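Local coordinates for CysE, serine acetyltransferase (Brucella abortus, PDB 4HZD), which catalyses transfer of the acetyl group of acetyl-coenzyme A to L-serine, giving the O-acetylserine used in cysteine biosynthesis, at residues A[46-49]-A[53-56]; A[59-64]-A[68-73]; A[129-132]-A[138-141]; A[141-146]-A[151-156]. All blocks are in the same frame, centred on the assembly; numbering follows the deposited sequence.

Contact 1 of 4, residues A[46-49]-A[53-56]; sequences LNQP and EAVM
Glu53 and Ala54, near the start of helix 51-63, pack against Gln48 and Pro49 of the loop that follows helix 38-46, so the contact closes a tight turn between successive helices in the helical N-terminal region of this serine acetyltransferase. At Glu53 the side chain leaves the backbone toward the loop and the amide of Gln48 comes in over its base, with Gln48 OE1 3.3 Å from Glu53 CB. Further out, Glu53 stays extended (chi2 165°) and runs past the Pro49 ring, but its carboxylate is modelled too close to that ring, so its exact placement there is doubtful. The Gln48 amide and Glu53 carboxylate planes are 63° apart. No hydrogen bond joins the segments, so the contact rests on packing. The polar end of Glu53 is tied to the turn itself, OE2 bonding to the hydroxyl of Ser50. At Ala54 the backbones come closest, the CA atoms of Gln48 and Ala54 being 5.8 Å apart. The Ala54 methyl is also touched by Ile45 and by Trp20 of helix 18-33. A bend in Gln48 (chi2 -76°) carries its amide round toward Glu53, and NE2 is held by Ala43 O of the preceding helix. Before that bend the aliphatic part meets Ala54: Gln48 CG sits 3.8 Å from Ala54 CA.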
loop_
_atom_site.group_PDB
_atom_site.type_symbol
_atom_site.label_atom_id
_atom_site.label_comp_id
_atom_site.label_asym_id
_atom_site.label_seq_id
_atom_site.Cartn_x
_atom_site.Cartn_y
_atom_site.Cartn_z
ATOM N N LEU A 46 -19.392 -11.842 4.044
ATOM C CA LEU A 46 -20.175 -12.123 5.261
ATOM C C LEU A 46 -20.574 -10.864 6.055
ATOM O O LEU A 46 -21.647 -10.823 6.623
ATOM C CB LEU A 46 -19.514 -13.206 6.105
ATOM C CG LEU A 46 -19.622 -14.569 5.407
ATOM C CD1 LEU A 46 -18.626 -15.566 5.941
ATOM C CD2 LEU A 46 -21.037 -15.139 5.500
ATOM N N ASN A 47 -19.738 -9.833 6.053
ATOM C CA ASN A 47 -20.106 -8.565 6.683
ATOM C C ASN A 47 -21.041 -7.702 5.818
ATOM O O ASN A 47 -21.482 -6.659 6.287
ATOM C CB ASN A 47 -18.873 -7.686 7.038
ATOM C CG ASN A 47 -17.966 -8.304 8.088
ATOM O OD1 ASN A 47 -18.366 -9.209 8.803
ATOM N ND2 ASN A 47 -16.730 -7.800 8.184
ATOM N N GLN A 48 -21.283 -8.082 4.558
ATOM C CA GLN A 48 -22.056 -7.226 3.662
ATOM C C GLN A 48 -23.535 -7.510 3.888
ATOM O O GLN A 48 -23.921 -8.662 4.102
ATOM C CB GLN A 48 -21.672 -7.490 2.191
ATOM C CG GLN A 48 -20.183 -7.289 1.898
ATOM C CD GLN A 48 -19.788 -5.824 1.812
ATOM O OE1 GLN A 48 -20.643 -4.943 1.816
ATOM N NE2 GLN A 48 -18.492 -5.559 1.712
ATOM N N PRO A 49 -24.369 -6.472 3.866
ATOM C CA PRO A 49 -25.794 -6.795 4.051
ATOM C C PRO A 49 -26.517 -7.151 2.742
ATOM O O PRO A 49 -27.730 -7.397 2.778
ATOM C CB PRO A 49 -26.384 -5.498 4.614
ATOM C CG PRO A 49 -25.519 -4.425 4.043
ATOM C CD PRO A 49 -24.119 -5.016 3.888
ATOM N N GLU A 53 -23.782 -5.091 -2.506
ATOM C CA GLU A 53 -22.660 -4.542 -1.750
ATOM C C GLU A 53 -21.425 -5.441 -1.766
ATOM O O GLU A 53 -20.319 -4.931 -1.874
ATOM C CB GLU A 53 -23.075 -4.147 -0.340
ATOM C CG GLU A 53 -23.824 -2.822 -0.306
ATOM C CD GLU A 53 -24.542 -2.625 1.016
ATOM O OE1 GLU A 53 -24.181 -1.679 1.743
ATOM O OE2 GLU A 53 -25.451 -3.439 1.339
ATOM N N ALA A 54 -21.604 -6.761 -1.699
ATOM C CA ALA A 54 -20.468 -7.680 -1.878
ATOM C C ALA A 54 -19.749 -7.535 -3.252
ATOM O O ALA A 54 -18.495 -7.557 -3.297
ATOM C CB ALA A 54 -20.922 -9.130 -1.696
ATOM N N VAL A 55 -20.545 -7.485 -4.334
ATOM C CA VAL A 55 -20.059 -7.385 -5.741
ATOM C C VAL A 55 -19.353 -6.045 -5.903
ATOM O O VAL A 55 -18.191 -5.998 -6.368
ATOM C CB VAL A 55 -21.222 -7.561 -6.809
ATOM C CG1 VAL A 55 -20.813 -7.205 -8.251
ATOM C CG2 VAL A 55 -21.767 -8.990 -6.803
ATOM N N MET A 56 -20.004 -4.971 -5.476
ATOM C CA MET A 56 -19.353 -3.627 -5.520
ATOM C C MET A 56 -18.050 -3.590 -4.753
ATOM O O MET A 56 -17.052 -3.037 -5.256
ATOM C CB MET A 56 -20.287 -2.524 -5.004
ATOM C CG MET A 56 -21.524 -2.393 -5.862
ATOM S SD MET A 56 -22.693 -1.107 -5.398
ATOM C CE MET A 56 -22.738 -1.280 -3.625
#

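Contact 2 of 4, residues A[59-64]-A[68-73]; sequences IAERLG and VSADIL. With MG (magnesium ion), chain E.
The carboxylate of Glu61 meets the methyl of Ala70, with Glu61 OE2 3.2 Å from Ala70 CB. The contact's other flat group, the carboxylate of Asp71, does not stack on it: Glu61 OE2 and Asp71 OD2 are 5.8 Å apart, with a magnesium ion and a water linking them. Asp71 OD2 binds the magnesium at 2.4 Å, and water 1 is a ligand at 2.6 Å from the metal, both long for magnesium-oxygen bonds; water 3 binds more closely, at 2.1 Å. Water 1 also donates a hydrogen bond to Glu61 OE2. Glu61 is thus a second-shell residue, and the cation probably offsets the like charges. The Glu61 chain, bent at chi2 (-54°), brings the carboxylate back toward helix 70-83 although it leaves the backbone pointing away. Asp71 OD1 is taken by a salt bridge to Arg74. Away from the carboxylates the packing is apolar: Ala60 CB faces Leu73 CB at 4.1 Å, and Leu73 CD1 presses on Leu63 CB at 3.4 Å, tighter than usual van der Waals contact. Gly64, where helix 51-63 ends, has no side chain, and its CA comes within 4.0 Å of Ala70 CA. Water 2 bridges Leu63 O and Val68 O, while Ser69 N-caps the next helix, its OG accepting from Ile72 N at a nearly straight 168°. This connection between consecutive helices lies among others: Leu63 touches Thr123 of helix 116-132, Leu73 rests on Phe138 and Leu142 of helix 136-149, and His57 of the second subunit packs against Asp71.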
loop_
_atom_site.group_PDB
_atom_site.type_symbol
_atom_site.label_atom_id
_atom_site.label_comp_id
_atom_site.label_asym_id
_atom_site.label_seq_id
_atom_site.Cartn_x
_atom_site.Cartn_y
_atom_site.Cartn_z
ATOM N N ILE A 59 -15.279 -5.739 -6.541
ATOM C CA ILE A 59 -14.801 -5.116 -7.751
ATOM C C ILE A 59 -13.999 -3.860 -7.419
ATOM O O ILE A 59 -12.936 -3.637 -8.005
ATOM C CB ILE A 59 -15.927 -4.801 -8.747
ATOM C CG1 ILE A 59 -16.578 -6.108 -9.238
ATOM C CG2 ILE A 59 -15.325 -4.108 -9.953
ATOM C CD1 ILE A 59 -17.783 -5.871 -10.103
ATOM N N ALA A 60 -14.507 -3.058 -6.475
ATOM C CA ALA A 60 -13.788 -1.890 -6.009
ATOM C C ALA A 60 -12.360 -2.229 -5.529
ATOM O O ALA A 60 -11.422 -1.505 -5.880
ATOM C CB ALA A 60 -14.594 -1.094 -4.969
ATOM N N GLU A 61 -12.209 -3.332 -4.791
ATOM C CA GLU A 61 -10.914 -3.767 -4.231
ATOM C C GLU A 61 -9.974 -4.230 -5.328
ATOM O O GLU A 61 -8.771 -3.989 -5.254
ATOM C CB GLU A 61 -11.066 -4.914 -3.194
ATOM C CG GLU A 61 -11.703 -4.503 -1.848
ATOM C CD GLU A 61 -11.009 -3.331 -1.183
ATOM O OE1 GLU A 61 -9.819 -3.460 -0.858
ATOM O OE2 GLU A 61 -11.628 -2.252 -1.031
ATOM N N ARG A 62 -10.513 -4.900 -6.346
ATOM C CA ARG A 62 -9.677 -5.323 -7.472
ATOM C C ARG A 62 -9.168 -4.121 -8.281
ATOM O O ARG A 62 -8.004 -4.081 -8.685
ATOM C CB ARG A 62 -10.434 -6.335 -8.354
ATOM C CG ARG A 62 -10.881 -7.597 -7.591
ATOM C CD ARG A 62 -11.166 -8.724 -8.597
ATOM N NE ARG A 62 -9.892 -9.315 -8.989
ATOM C CZ ARG A 62 -9.718 -10.327 -9.851
ATOM N NH1 ARG A 62 -10.734 -10.860 -10.517
ATOM N NH2 ARG A 62 -8.497 -10.799 -10.052
ATOM N N LEU A 63 -10.018 -3.122 -8.467
ATOM C CA LEU A 63 -9.648 -1.949 -9.299
ATOM C C LEU A 63 -8.930 -0.878 -8.491
ATOM O O LEU A 63 -8.227 -0.024 -9.062
ATOM C CB LEU A 63 -10.927 -1.343 -9.938
ATOM C CG LEU A 63 -11.771 -2.268 -10.822
ATOM C CD1 LEU A 63 -13.112 -1.629 -11.132
ATOM C CD2 LEU A 63 -10.989 -2.617 -12.085
ATOM N N GLY A 64 -9.134 -0.871 -7.175
ATOM C CA GLY A 64 -8.448 0.123 -6.315
ATOM C C GLY A 64 -6.948 0.293 -6.571
ATOM O O GLY A 64 -6.254 -0.693 -6.799
ATOM N N VAL A 68 -6.751 6.163 -7.668
ATOM C CA VAL A 68 -8.162 6.370 -7.305
ATOM C C VAL A 68 -8.520 5.186 -6.386
ATOM O O VAL A 68 -8.476 4.024 -6.825
ATOM C CB VAL A 68 -9.158 6.330 -8.490
ATOM C CG1 VAL A 68 -10.593 6.479 -7.960
ATOM C CG2 VAL A 68 -8.844 7.351 -9.569
ATOM N N SER A 69 -8.826 5.473 -5.118
ATOM C CA SER A 69 -8.986 4.408 -4.119
ATOM C C SER A 69 -10.179 3.477 -4.376
ATOM O O SER A 69 -11.156 3.870 -4.973
ATOM C CB SER A 69 -9.132 5.009 -2.708
ATOM O OG SER A 69 -10.335 5.765 -2.680
ATOM N N ALA A 70 -10.089 2.248 -3.880
ATOM C CA ALA A 70 -11.240 1.371 -3.809
ATOM C C ALA A 70 -12.433 2.086 -3.245
ATOM O O ALA A 70 -13.504 1.922 -3.772
ATOM C CB ALA A 70 -10.936 0.133 -2.970
ATOM N N ASP A 71 -12.264 2.904 -2.196
ATOM C CA ASP A 71 -13.398 3.607 -1.602
ATOM C C ASP A 71 -14.157 4.514 -2.545
ATOM O O ASP A 71 -15.397 4.531 -2.554
ATOM C CB ASP A 71 -12.927 4.435 -0.374
ATOM C CG ASP A 71 -12.285 3.557 0.648
ATOM O OD1 ASP A 71 -13.015 3.056 1.552
ATOM O OD2 ASP A 71 -11.072 3.300 0.481
ATOM N N ILE A 72 -13.428 5.325 -3.295
ATOM C CA ILE A 72 -14.044 6.196 -4.280
ATOM C C ILE A 72 -14.784 5.373 -5.313
ATOM O O ILE A 72 -15.937 5.695 -5.679
ATOM C CB ILE A 72 -12.998 7.114 -4.969
ATOM C CG1 ILE A 72 -12.502 8.162 -3.931
ATOM C CG2 ILE A 72 -13.607 7.774 -6.208
ATOM C CD1 ILE A 72 -11.109 8.728 -4.221
ATOM N N LEU A 73 -14.156 4.281 -5.747
ATOM C CA LEU A 73 -14.819 3.372 -6.709
ATOM C C LEU A 73 -16.090 2.757 -6.101
ATOM O O LEU A 73 -17.117 2.707 -6.759
ATOM C CB LEU A 73 -13.865 2.285 -7.208
ATOM C CG LEU A 73 -12.585 2.746 -7.903
ATOM C CD1 LEU A 73 -11.749 1.557 -8.382
ATOM C CD2 LEU A 73 -13.013 3.591 -9.083
HETATM MG MG MG E . -9.817 1.402 1.184
HETATM O O HOH W 1 -11.817 -0.059 0.399
HETATM O O HOH W 2 -8.343 2.694 -9.192
HETATM O O HOH W 3 -9.285 -0.181 2.434
#

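Contact 3 of 4, residues A[129-132]-A[138-141]; sequences WLYK and FAYY
Leu130 and Tyr131, near the end of helix 116-132, pack on Phe138, Ala139 and Tyr140 of helix 136-149; these consecutive helices are joined by a three-residue turn and form a helical hairpin that leads into the beta-helical domain. Leu130 leaves its backbone toward the second helix, and its CG lies anti to the carbonyl carbon (chi1 -69°), sending one branch along the base of Phe138. That branch does the work: Leu130 CD1 is 3.6 Å from Phe138 CD1 and 3.8 Å from Phe138 CB, approaching the ring obliquely. The Phe138 side chain also touches Thr76 of helix 70-83. Leu130 CB also reaches Ala139 CB at 4.2 Å. Tyr131 is next, and here the small Ala139 methyl allows a close approach: the CA atoms of Tyr131 and Ala139 are 5.4 Å apart, and Tyr131 CB meets Ala139 CB at 3.8 Å. With its CG anti to the backbone N (chi1 -173°), the Tyr131 ring swings toward Tyr140, whose own ring stands edge-to-face with Tyr105 of the fifth subunit. Phe138 also packs against that subunit, on its Asp34, so this helix pair lies at a subunit interface. The two tyrosines do not stack; Tyr140 OH sits in the plane of the Tyr131 ring, at its edge, 3.8 Å from CE1 of Tyr131.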
loop_
_atom_site.group_PDB
_atom_site.type_symbol
_atom_site.label_atom_id
_atom_site.label_comp_id
_atom_site.label_asym_id
_atom_site.label_seq_id
_atom_site.Cartn_x
_atom_site.Cartn_y
_atom_site.Cartn_z
ATOM N N TRP A 129 -22.714 3.926 -17.488
ATOM C CA TRP A 129 -23.546 4.897 -16.782
ATOM C C TRP A 129 -22.838 6.263 -16.585
ATOM O O TRP A 129 -23.399 7.354 -16.902
ATOM C CB TRP A 129 -24.005 4.272 -15.454
ATOM C CG TRP A 129 -24.886 5.197 -14.653
ATOM C CD1 TRP A 129 -26.177 5.645 -14.969
ATOM C CD2 TRP A 129 -24.533 5.900 -13.419
ATOM N NE1 TRP A 129 -26.631 6.514 -14.004
ATOM C CE2 TRP A 129 -25.695 6.716 -13.060
ATOM C CE3 TRP A 129 -23.404 5.933 -12.600
ATOM C CZ2 TRP A 129 -25.702 7.509 -11.930
ATOM C CZ3 TRP A 129 -23.427 6.719 -11.452
ATOM C CH2 TRP A 129 -24.552 7.486 -11.124
ATOM N N LEU A 130 -21.608 6.216 -16.046
ATOM C CA LEU A 130 -20.789 7.427 -15.847
ATOM C C LEU A 130 -20.627 8.198 -17.150
ATOM O O LEU A 130 -20.757 9.423 -17.165
ATOM C CB LEU A 130 -19.388 7.062 -15.275
ATOM C CG LEU A 130 -19.485 6.548 -13.835
ATOM C CD1 LEU A 130 -18.137 6.077 -13.340
ATOM C CD2 LEU A 130 -20.014 7.624 -12.890
ATOM N N TYR A 131 -20.345 7.469 -18.240
ATOM C CA TYR A 131 -20.100 8.075 -19.562
ATOM C C TYR A 131 -21.361 8.828 -20.016
ATOM O O TYR A 131 -21.275 9.990 -20.421
ATOM C CB TYR A 131 -19.679 7.000 -20.567
ATOM C CG TYR A 131 -19.237 7.471 -21.946
ATOM C CD1 TYR A 131 -17.956 7.981 -22.162
ATOM C CD2 TYR A 131 -20.107 7.398 -23.038
ATOM C CE1 TYR A 131 -17.560 8.399 -23.418
ATOM C CE2 TYR A 131 -19.710 7.805 -24.315
ATOM C CZ TYR A 131 -18.441 8.300 -24.495
ATOM O OH TYR A 131 -18.034 8.665 -25.772
ATOM N N LYS A 132 -22.522 8.197 -19.847
ATOM C CA LYS A 132 -23.818 8.817 -20.232
ATOM C C LYS A 132 -24.136 10.027 -19.352
ATOM O O LYS A 132 -24.894 10.910 -19.750
ATOM C CB LYS A 132 -24.981 7.811 -20.126
ATOM C CG LYS A 132 -25.022 6.720 -21.184
ATOM C CD LYS A 132 -25.748 5.453 -20.695
ATOM C CE LYS A 132 -26.604 5.618 -19.416
ATOM N NZ LYS A 132 -27.236 4.356 -18.855
ATOM N N PHE A 138 -14.089 9.750 -15.490
ATOM C CA PHE A 138 -14.282 8.610 -14.614
ATOM C C PHE A 138 -14.455 7.355 -15.482
ATOM O O PHE A 138 -13.867 6.308 -15.215
ATOM C CB PHE A 138 -15.474 8.808 -13.677
ATOM C CG PHE A 138 -15.280 8.154 -12.313
ATOM C CD1 PHE A 138 -14.848 6.820 -12.205
ATOM C CD2 PHE A 138 -15.541 8.864 -11.146
ATOM C CE1 PHE A 138 -14.663 6.221 -10.971
ATOM C CE2 PHE A 138 -15.339 8.283 -9.909
ATOM C CZ PHE A 138 -14.927 6.947 -9.818
ATOM N N ALA A 139 -15.274 7.467 -16.520
ATOM C CA ALA A 139 -15.548 6.306 -17.372
ATOM C C ALA A 139 -14.260 5.771 -18.038
ATOM O O ALA A 139 -13.999 4.563 -18.028
ATOM C CB ALA A 139 -16.623 6.648 -18.404
ATOM N N TYR A 140 -13.432 6.665 -18.576
ATOM C CA TYR A 140 -12.200 6.234 -19.243
ATOM C C TYR A 140 -11.232 5.641 -18.227
ATOM O O TYR A 140 -10.494 4.684 -18.523
ATOM C CB TYR A 140 -11.504 7.386 -19.981
ATOM C CG TYR A 140 -12.230 7.953 -21.188
ATOM C CD1 TYR A 140 -13.011 7.142 -22.039
ATOM C CD2 TYR A 140 -12.119 9.316 -21.494
ATOM C CE1 TYR A 140 -13.669 7.704 -23.145
ATOM C CE2 TYR A 140 -12.761 9.865 -22.588
ATOM C CZ TYR A 140 -13.531 9.071 -23.410
ATOM O OH TYR A 140 -14.154 9.678 -24.489
ATOM N N TYR A 141 -11.236 6.203 -17.018
ATOM C CA TYR A 141 -10.397 5.674 -15.970
ATOM C C TYR A 141 -10.773 4.226 -15.662
ATOM O O TYR A 141 -9.905 3.372 -15.481
ATOM C CB TYR A 141 -10.413 6.551 -14.677
ATOM C CG TYR A 141 -9.507 5.962 -13.656
ATOM C CD1 TYR A 141 -8.130 6.191 -13.706
ATOM C CD2 TYR A 141 -9.993 5.073 -12.685
ATOM C CE1 TYR A 141 -7.276 5.608 -12.792
ATOM C CE2 TYR A 141 -9.129 4.481 -11.762
ATOM C CZ TYR A 141 -7.776 4.743 -11.833
ATOM O OH TYR A 141 -6.893 4.185 -10.948
#

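Contact 4 of 4, residues A[141-146]-A[151-156]; sequences YLQSRS and QTDIHP
Gln143 and Asp153 are joined by a hydrogen bond from Gln143 NE2 to Asp153 OD1, 3.0 Å long and fairly straight at 162°. The acceptor lies close to the amide plane of Gln143, and the donor meets the syn side of the carboxylate from somewhat out of its plane. At the amide's other terminal atom, Gln143 OE1 touches Pro156 CD at 3.4 Å. A first torsion that sets CG anti to the backbone N (chi1 173°), followed by an extended chain, carries the Gln143 amide across to the strand. One helical turn later a second bond forms, with Thr152 OG1 donating to Ser146 OG at 2.8 Å. Between these two bonds water 4 bridges the two backbones, donating to Gln143 O and Thr152 O and accepting from Ile154 N at 2.9 Å. Further out, the second carboxylate oxygen of Asp153 bonds ND1 of His168 of the fifth subunit, a histidine that lines a coenzyme A pocket, so Gln143 is placed to hold Asp153, which in turn probably positions that histidine. Main-chain bonds from Asp153 to Leu172 and Val174 pair strand 152-154 with strand 172-174; within the chain it is an outermost strand of that parallel sheet. The axes of helix segment 141-146 and strand 152-154 approach to 7.2 Å at 155°, nearly antiparallel, as the chain leaves helix 136-149 and enters the first strand of the left-handed beta-helix.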
loop_
_atom_site.group_PDB
_atom_site.type_symbol
_atom_site.label_atom_id
_atom_site.label_comp_id
_atom_site.label_asym_id
_atom_site.label_seq_id
_atom_site.Cartn_x
_atom_site.Cartn_y
_atom_site.Cartn_z
ATOM N N TYR A 141 -11.236 6.203 -17.018
ATOM C CA TYR A 141 -10.397 5.674 -15.970
ATOM C C TYR A 141 -10.773 4.226 -15.662
ATOM O O TYR A 141 -9.905 3.372 -15.481
ATOM C CB TYR A 141 -10.413 6.551 -14.677
ATOM C CG TYR A 141 -9.507 5.962 -13.656
ATOM C CD1 TYR A 141 -8.130 6.191 -13.706
ATOM C CD2 TYR A 141 -9.993 5.073 -12.685
ATOM C CE1 TYR A 141 -7.276 5.608 -12.792
ATOM C CE2 TYR A 141 -9.129 4.481 -11.762
ATOM C CZ TYR A 141 -7.776 4.743 -11.833
ATOM O OH TYR A 141 -6.893 4.185 -10.948
ATOM N N LEU A 142 -12.054 3.951 -15.509
ATOM C CA LEU A 142 -12.477 2.584 -15.272
ATOM C C LEU A 142 -12.116 1.636 -16.456
ATOM O O LEU A 142 -11.608 0.501 -16.258
ATOM C CB LEU A 142 -14.008 2.575 -15.038
ATOM C CG LEU A 142 -14.456 3.152 -13.682
ATOM C CD1 LEU A 142 -15.967 3.367 -13.717
ATOM C CD2 LEU A 142 -14.042 2.212 -12.560
ATOM N N GLN A 143 -12.376 2.093 -17.679
ATOM C CA GLN A 143 -12.020 1.339 -18.894
ATOM C C GLN A 143 -10.525 0.998 -18.875
ATOM O O GLN A 143 -10.137 -0.137 -19.143
ATOM C CB GLN A 143 -12.321 2.130 -20.177
ATOM C CG GLN A 143 -11.803 1.445 -21.447
ATOM C CD GLN A 143 -11.842 2.350 -22.680
ATOM O OE1 GLN A 143 -12.054 3.561 -22.564
ATOM N NE2 GLN A 143 -11.683 1.759 -23.862
ATOM N N SER A 144 -9.725 1.986 -18.503
ATOM C CA SER A 144 -8.269 1.856 -18.445
ATOM C C SER A 144 -7.855 0.882 -17.386
ATOM O O SER A 144 -6.993 -0.009 -17.619
ATOM C CB SER A 144 -7.611 3.234 -18.177
ATOM O OG SER A 144 -6.213 3.070 -18.009
ATOM N N ARG A 145 -8.451 1.022 -16.204
ATOM C CA ARG A 145 -8.125 0.109 -15.124
ATOM C C ARG A 145 -8.610 -1.329 -15.416
ATOM O O ARG A 145 -7.910 -2.316 -15.138
ATOM C CB ARG A 145 -8.693 0.654 -13.804
ATOM C CG ARG A 145 -8.161 -0.088 -12.616
ATOM C CD ARG A 145 -6.787 0.414 -12.157
ATOM N NE ARG A 145 -6.532 -0.357 -10.961
ATOM C CZ ARG A 145 -5.444 -1.056 -10.699
ATOM N NH1 ARG A 145 -4.400 -1.062 -11.515
ATOM N NH2 ARG A 145 -5.405 -1.726 -9.572
ATOM N N SER A 146 -9.789 -1.453 -16.030
ATOM C CA SER A 146 -10.295 -2.786 -16.407
ATOM C C SER A 146 -9.403 -3.412 -17.470
ATOM O O SER A 146 -9.042 -4.603 -17.362
ATOM C CB SER A 146 -11.770 -2.747 -16.848
ATOM O OG SER A 146 -12.193 -4.010 -17.355
ATOM N N GLN A 151 -7.827 -7.330 -18.190
ATOM C CA GLN A 151 -7.422 -7.512 -19.610
ATOM C C GLN A 151 -8.590 -7.458 -20.575
ATOM O O GLN A 151 -8.580 -8.115 -21.642
ATOM C CB GLN A 151 -6.568 -8.785 -19.788
ATOM C CG GLN A 151 -5.256 -8.716 -18.979
ATOM C CD GLN A 151 -5.443 -9.031 -17.493
ATOM O OE1 GLN A 151 -6.053 -10.043 -17.127
ATOM N NE2 GLN A 151 -4.891 -8.188 -16.635
ATOM N N THR A 152 -9.606 -6.674 -20.197
ATOM C CA THR A 152 -10.832 -6.507 -20.976
ATOM C C THR A 152 -10.906 -5.029 -21.305
ATOM O O THR A 152 -11.043 -4.185 -20.404
ATOM C CB THR A 152 -12.087 -6.938 -20.178
ATOM O OG1 THR A 152 -12.053 -6.316 -18.899
ATOM C CG2 THR A 152 -12.093 -8.462 -19.912
ATOM N N ASP A 153 -10.745 -4.707 -22.580
ATOM C CA ASP A 153 -10.766 -3.306 -23.035
ATOM C C ASP A 153 -12.140 -3.085 -23.687
ATOM O O ASP A 153 -12.380 -3.457 -24.853
ATOM C CB ASP A 153 -9.575 -3.011 -23.972
ATOM C CG ASP A 153 -9.646 -1.650 -24.588
ATOM O OD1 ASP A 153 -10.720 -1.039 -24.434
ATOM O OD2 ASP A 153 -8.646 -1.165 -25.200
ATOM N N ILE A 154 -13.051 -2.534 -22.905
ATOM C CA ILE A 154 -14.435 -2.306 -23.365
ATOM C C ILE A 154 -14.698 -0.809 -23.369
ATOM O O ILE A 154 -14.632 -0.152 -22.310
ATOM C CB ILE A 154 -15.452 -3.040 -22.466
ATOM C CG1 ILE A 154 -15.075 -4.526 -22.327
ATOM C CG2 ILE A 154 -16.871 -2.856 -22.987
ATOM C CD1 ILE A 154 -15.881 -5.362 -21.342
ATOM N N HIS A 155 -14.987 -0.244 -24.545
ATOM C CA HIS A 155 -15.308 1.168 -24.598
ATOM C C HIS A 155 -16.574 1.473 -23.818
ATOM O O HIS A 155 -17.558 0.744 -23.927
ATOM C CB HIS A 155 -15.436 1.665 -26.029
ATOM C CG HIS A 155 -15.446 3.169 -26.130
ATOM N ND1 HIS A 155 -16.530 3.920 -25.810
ATOM C CD2 HIS A 155 -14.444 4.062 -26.478
ATOM C CE1 HIS A 155 -16.230 5.222 -25.988
ATOM N NE2 HIS A 155 -14.971 5.300 -26.414
ATOM N N PRO A 156 -16.567 2.547 -22.993
ATOM C CA PRO A 156 -17.754 2.803 -22.160
ATOM C C PRO A 156 -19.053 3.068 -22.928
ATOM O O PRO A 156 -20.099 2.941 -22.335
ATOM C CB PRO A 156 -17.379 4.051 -21.333
ATOM C CG PRO A 156 -15.879 4.070 -21.318
ATOM C CD PRO A 156 -15.423 3.405 -22.606
HETATM O O HOH W 4 -12.160 -1.906 -20.253
#

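How the contacts relate
The contacts follow one another along the chain, from the helical region to the start of the beta-helix. Contacts 1 and 2 share helix 51-63, with centres 14 Å apart, and both reach the second subunit. Contact 2 meets contact 3 where Leu73 CD2 lies 3.6 Å from Phe138 CE1, and contact 4 where Leu63 O probably accepts a hydrogen bond from Arg145 NE at 2.6 Å. Contacts 3 and 4 share Tyr141 and helix 136-149, their centres 10 Å apart, and both touch the fifth subunit. Contact 4 comes near a ligand site, the Asp153 side chain being about 8 Å from a bound coenzyme A; contact 2 instead holds a magnesium ion.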